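Local coordinates for putative aldehyde dehydrogenase (Burkholderia cenocepacia, PDB 4YWE), which probably oxidises aldehydes to carboxylic acids with NAD or NADP as electron acceptor, at residues E52-A57 with A177-P182; A217-A222 with T243-E248. All coordinates share one frame; numbering follows the deposited sequence.

Contact 1 of 2, residues E52-A57 with A177-P182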
loop_
_atom_site.group_PDB
_atom_site.type_symbol
_atom_site.label_atom_id
_atom_site.label_comp_id
_atom_site.label_asym_id
_atom_site.label_seq_id
_atom_site.Cartn_x
_atom_site.Cartn_y
_atom_site.Cartn_z
ATOM N N GLU A 52 32.782 -19.616 6.045
ATOM C CA GLU A 52 33.063 -18.775 7.205
ATOM C C GLU A 52 33.605 -17.410 6.789
ATOM O O GLU A 52 33.182 -16.380 7.313
ATOM C CB GLU A 52 34.056 -19.469 8.140
ATOM C CG GLU A 52 34.490 -18.624 9.329
ATOM C CD GLU A 52 33.362 -18.367 10.308
ATOM O OE1 GLU A 52 32.492 -19.251 10.460
ATOM O OE2 GLU A 52 33.343 -17.282 10.926
ATOM N N ARG A 53 34.536 -17.410 5.842
ATOM C CA ARG A 53 35.136 -16.173 5.354
ATOM C C ARG A 53 34.131 -15.344 4.559
ATOM O O ARG A 53 34.149 -14.114 4.615
ATOM C CB ARG A 53 36.364 -16.477 4.493
ATOM C CG ARG A 53 37.435 -17.281 5.209
ATOM C CD ARG A 53 38.633 -17.544 4.311
ATOM N NE ARG A 53 39.531 -18.541 4.888
ATOM C CZ ARG A 53 40.628 -18.993 4.290
ATOM N NH1 ARG A 53 40.969 -18.539 3.092
ATOM N NH2 ARG A 53 41.385 -19.901 4.891
ATOM N N ALA A 54 33.259 -16.026 3.822
ATOM C CA ALA A 54 32.238 -15.356 3.023
ATOM C C ALA A 54 31.236 -14.624 3.909
ATOM O O ALA A 54 30.852 -13.490 3.622
ATOM C CB ALA A 54 31.521 -16.357 2.131
ATOM N N VAL A 55 30.816 -15.280 4.986
ATOM C CA VAL A 55 29.863 -14.689 5.917
ATOM C C VAL A 55 30.532 -13.552 6.678
ATOM O O VAL A 55 29.918 -12.512 6.922
ATOM C CB VAL A 55 29.295 -15.747 6.882
ATOM C CG1 VAL A 55 28.376 -15.100 7.906
ATOM C CG2 VAL A 55 28.554 -16.825 6.106
ATOM N N ALA A 56 31.794 -13.754 7.042
ATOM C CA ALA A 56 32.576 -12.725 7.719
ATOM C C ALA A 56 32.644 -11.456 6.873
ATOM O O ALA A 56 32.427 -10.353 7.376
ATOM C CB ALA A 56 33.978 -13.236 8.024
ATOM N N ALA A 57 32.941 -11.626 5.588
ATOM C CA ALA A 57 33.033 -10.504 4.661
ATOM C C ALA A 57 31.685 -9.805 4.510
ATOM O O ALA A 57 31.608 -8.577 4.507
ATOM C CB ALA A 57 33.541 -10.976 3.307
ATOM N N ALA A 177 23.633 -7.899 2.636
ATOM C CA ALA A 177 24.887 -8.381 2.067
ATOM C C ALA A 177 24.721 -9.866 1.764
ATOM O O ALA A 177 24.091 -10.589 2.534
ATOM C CB ALA A 177 26.046 -8.141 3.017
ATOM N N CYS A 178 25.281 -10.322 0.649
ATOM C CA CYS A 178 24.927 -11.638 0.123
ATOM C C CYS A 178 26.057 -12.663 0.151
ATOM O O CYS A 178 27.209 -12.351 -0.148
ATOM C CB CYS A 178 24.415 -11.495 -1.312
ATOM S SG CYS A 178 23.028 -10.354 -1.478
ATOM N N VAL A 179 25.703 -13.891 0.516
ATOM C CA VAL A 179 26.603 -15.032 0.416
ATOM C C VAL A 179 25.949 -16.058 -0.498
ATOM O O VAL A 179 24.854 -16.544 -0.210
ATOM C CB VAL A 179 26.917 -15.637 1.793
ATOM C CG1 VAL A 179 27.832 -16.845 1.642
ATOM C CG2 VAL A 179 27.546 -14.592 2.698
ATOM N N VAL A 180 26.616 -16.382 -1.601
ATOM C CA VAL A 180 26.011 -17.217 -2.633
ATOM C C VAL A 180 26.734 -18.550 -2.803
ATOM O O VAL A 180 27.952 -18.595 -2.974
ATOM C CB VAL A 180 25.966 -16.468 -3.977
ATOM C CG1 VAL A 180 25.294 -17.322 -5.043
ATOM C CG2 VAL A 180 25.253 -15.133 -3.820
ATOM N N LYS A 181 25.965 -19.634 -2.761
ATOM C CA LYS A 181 26.480 -20.963 -3.062
ATOM C C LYS A 181 25.795 -21.487 -4.320
ATOM O O LYS A 181 24.765 -22.155 -4.236
ATOM C CB LYS A 181 26.252 -21.918 -1.888
ATOM C CG LYS A 181 27.373 -22.929 -1.659
ATOM C CD LYS A 181 27.580 -23.853 -2.854
ATOM C CE LYS A 181 26.368 -24.738 -3.097
ATOM N NZ LYS A 181 26.590 -25.676 -4.236
ATOM N N PRO A 182 26.364 -21.179 -5.495
ATOM C CA PRO A 182 25.773 -21.611 -6.764
ATOM C C PRO A 182 25.988 -23.102 -7.023
ATOM O O PRO A 182 26.749 -23.748 -6.302
ATOM C CB PRO A 182 26.508 -20.756 -7.794
ATOM C CG PRO A 182 27.842 -20.509 -7.177
ATOM C CD PRO A 182 27.600 -20.401 -5.695
#
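Val179 carries the strand side of this contact, both its methyls meeting the buried face of the helix at Ala54 and Val55. Two of the meetings are between apolar side chains. CG1 of Val179 reaches CB of Ala54, 3.8 Å away, while CG2 of Val179 lies 4.2 Å from CG2 of Val55, the two valine side chains crossing at about a right angle. With CG1 anti to the backbone N of Val179 (chi1 179°), the two methyls spread, CG1 toward Ala54 CB and CG2 toward Ala54 O and Val55.

This is a helix laid on one face of the parallel part of a mixed sheet in the Rossmann-like nucleotide-binding domain of the aldehyde dehydrogenase fold. Strand 177-182 runs between strands 139-155 and 207-209, and helix 160-174 packs against Cys178 and Val180 on the face opposite helix 48-63.

Side chain also meets backbone: CG2 of Val179 sits 3.6 Å from the carbonyl O of Ala54, a van der Waals contact, and 4.0 Å from CA of Val55. Further along the strand and clear of the helix, Lys181 NZ donates to Pro182 O at 2.8 Å, from above the carbonyl plane, and also to Gly212 O.

Contact 2 of 2, residues A217-A222 with T243-E248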
loop_
_atom_site.group_PDB
_atom_site.type_symbol
_atom_site.label_atom_id
_atom_site.label_comp_id
_atom_site.label_asym_id
_atom_site.label_seq_id
_atom_site.Cartn_x
_atom_site.Cartn_y
_atom_site.Cartn_z
ATOM N N ALA A 217 29.726 -27.265 0.654
ATOM C CA ALA A 217 29.616 -25.813 0.745
ATOM C C ALA A 217 28.177 -25.376 1.010
ATOM O O ALA A 217 27.927 -24.500 1.839
ATOM C CB ALA A 217 30.139 -25.164 -0.528
ATOM N N GLY A 218 27.234 -25.988 0.299
ATOM C CA GLY A 218 25.829 -25.660 0.456
ATOM C C GLY A 218 25.315 -25.927 1.856
ATOM O O GLY A 218 24.569 -25.124 2.417
ATOM N N ALA A 219 25.722 -27.059 2.421
ATOM C CA ALA A 219 25.332 -27.426 3.777
ATOM C C ALA A 219 25.945 -26.474 4.799
ATOM O O ALA A 219 25.293 -26.093 5.770
ATOM C CB ALA A 219 25.739 -28.861 4.077
ATOM N N ALA A 220 27.198 -26.092 4.570
ATOM C CA ALA A 220 27.907 -25.196 5.476
ATOM C C ALA A 220 27.215 -23.838 5.561
ATOM O O ALA A 220 27.210 -23.196 6.611
ATOM C CB ALA A 220 29.353 -25.028 5.032
ATOM N N LEU A 221 26.632 -23.407 4.448
ATOM C CA LEU A 221 25.884 -22.158 4.412
ATOM C C LEU A 221 24.628 -22.284 5.268
ATOM O O LEU A 221 24.349 -21.431 6.110
ATOM C CB LEU A 221 25.525 -21.788 2.967
ATOM C CG LEU A 221 24.810 -20.462 2.672
ATOM C CD1 LEU A 221 25.185 -19.962 1.288
ATOM C CD2 LEU A 221 23.296 -20.599 2.779
ATOM N N ALA A 222 23.881 -23.362 5.051
ATOM C CA ALA A 222 22.609 -23.574 5.734
ATOM C C ALA A 222 22.786 -23.749 7.241
ATOM O O ALA A 222 21.878 -23.447 8.016
ATOM C CB ALA A 222 21.895 -24.783 5.143
ATOM N N THR A 243 16.027 -26.268 5.244
ATOM C CA THR A 243 15.112 -25.690 6.221
ATOM C C THR A 243 15.430 -26.204 7.621
ATOM O O THR A 243 15.538 -25.427 8.572
ATOM C CB THR A 243 13.643 -26.013 5.882
ATOM O OG1 THR A 243 13.305 -25.449 4.610
ATOM C CG2 THR A 243 12.711 -25.446 6.945
ATOM N N GLN A 244 15.590 -27.518 7.735
ATOM C CA GLN A 244 15.860 -28.148 9.020
ATOM C C GLN A 244 17.236 -27.758 9.559
ATOM O O GLN A 244 17.410 -27.600 10.766
ATOM C CB GLN A 244 15.740 -29.668 8.896
ATOM C CG GLN A 244 14.315 -30.141 8.631
ATOM C CD GLN A 244 14.235 -31.615 8.292
ATOM O OE1 GLN A 244 15.231 -32.235 7.918
ATOM N NE2 GLN A 244 13.042 -32.188 8.422
ATOM N N MET A 245 18.206 -27.595 8.664
ATOM C CA MET A 245 19.543 -27.171 9.069
ATOM C C MET A 245 19.525 -25.741 9.598
ATOM O O MET A 245 20.155 -25.438 10.612
ATOM C CB MET A 245 20.529 -27.280 7.902
ATOM C CG MET A 245 20.985 -28.698 7.591
ATOM S SD MET A 245 22.205 -28.746 6.265
ATOM C CE MET A 245 22.356 -30.511 6.001
ATOM N N ALA A 246 18.801 -24.869 8.907
ATOM C CA ALA A 246 18.738 -23.460 9.279
ATOM C C ALA A 246 17.877 -23.248 10.520
ATOM O O ALA A 246 17.999 -22.232 11.204
ATOM C CB ALA A 246 18.207 -22.634 8.122
ATOM N N ALA A 247 17.011 -24.214 10.808
ATOM C CA ALA A 247 16.124 -24.134 11.963
ATOM C C ALA A 247 16.909 -24.200 13.272
ATOM O O ALA A 247 16.421 -23.775 14.321
ATOM C CB ALA A 247 15.088 -25.240 11.909
ATOM N N GLU A 248 18.125 -24.733 13.205
ATOM C CA GLU A 248 18.991 -24.816 14.376
ATOM C C GLU A 248 19.384 -23.428 14.870
ATOM O O GLU A 248 19.616 -23.225 16.061
ATOM C CB GLU A 248 20.242 -25.640 14.061
ATOM C CG GLU A 248 19.974 -27.127 13.889
ATOM C CD GLU A 248 19.492 -27.786 15.168
ATOM O OE1 GLU A 248 19.818 -27.275 16.263
ATOM O OE2 GLU A 248 18.783 -28.812 15.082
#
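Met245 reaches from helix 236-246 across to two alanines one turn apart on helix 214-223. Its CB begins the contact against CB of Ala222, 4.0 Å away, and the same Met245 CB lies 4.1 Å from the carbonyl O of Ala222. CG is anti to the carbonyl carbon of Met245, beside its backbone N (chi1 -76°), and from there the chain runs extended (chi2 -177°), carrying the sulfur over toward the earlier turn of the other helix. SD rests 4.1 Å from CB of Ala222 and 4.2 Å from CB of Ala219, so that one thioether spans both methyl groups; the carbonyl O of Ala219 lies at a similar distance from the sulfur. At the tip, Met245 CE is likewise 4.2 Å from Ala219 CB.

The two helices are successive elements of the Rossmann-like domain, joined through strand 229-233, and they lie side by side on the same face of its sheet. Leu221 of helix 214-223 packs on Val179 and Lys181 of strand 177-182, whereas Ala246 packs on Val253 of strand 253-256.

The backbones come near at Ala222 and Ala246, whose CA atoms are 5.3 Å apart. There the Ala222 carbonyl O accepts a CA-H...O contact from Ala246 CA at 3.4 Å, bent to 127° at the hydrogen, and CB of Ala246 stands 3.8 Å from that oxygen. Away from this contact, Gln244 NE2 bonds Gln244 O of the second subunit, and Glu248 forms a salt bridge with Lys240 of that subunit.

Overall arrangement
Both segments of contact 1 come earlier in the chain than those of contact 2, and the centres of the two contacts are about 13 Å apart. They share the sheet that includes strands 177-182, 229-233 and 253-256. Strand 177-182, which belongs to contact 1, joins them directly: Leu221 CD1 packs 3.7 Å from Val179 O, and Lys181 CD lies 3.7 Å from Ala217 CB. Helices 48-63, 214-223 and 236-246 thus form one layer on the sheet, running from the N-terminal helix to the helix that faces the second subunit, consistent with the Rossmann-like cofactor domain of this family.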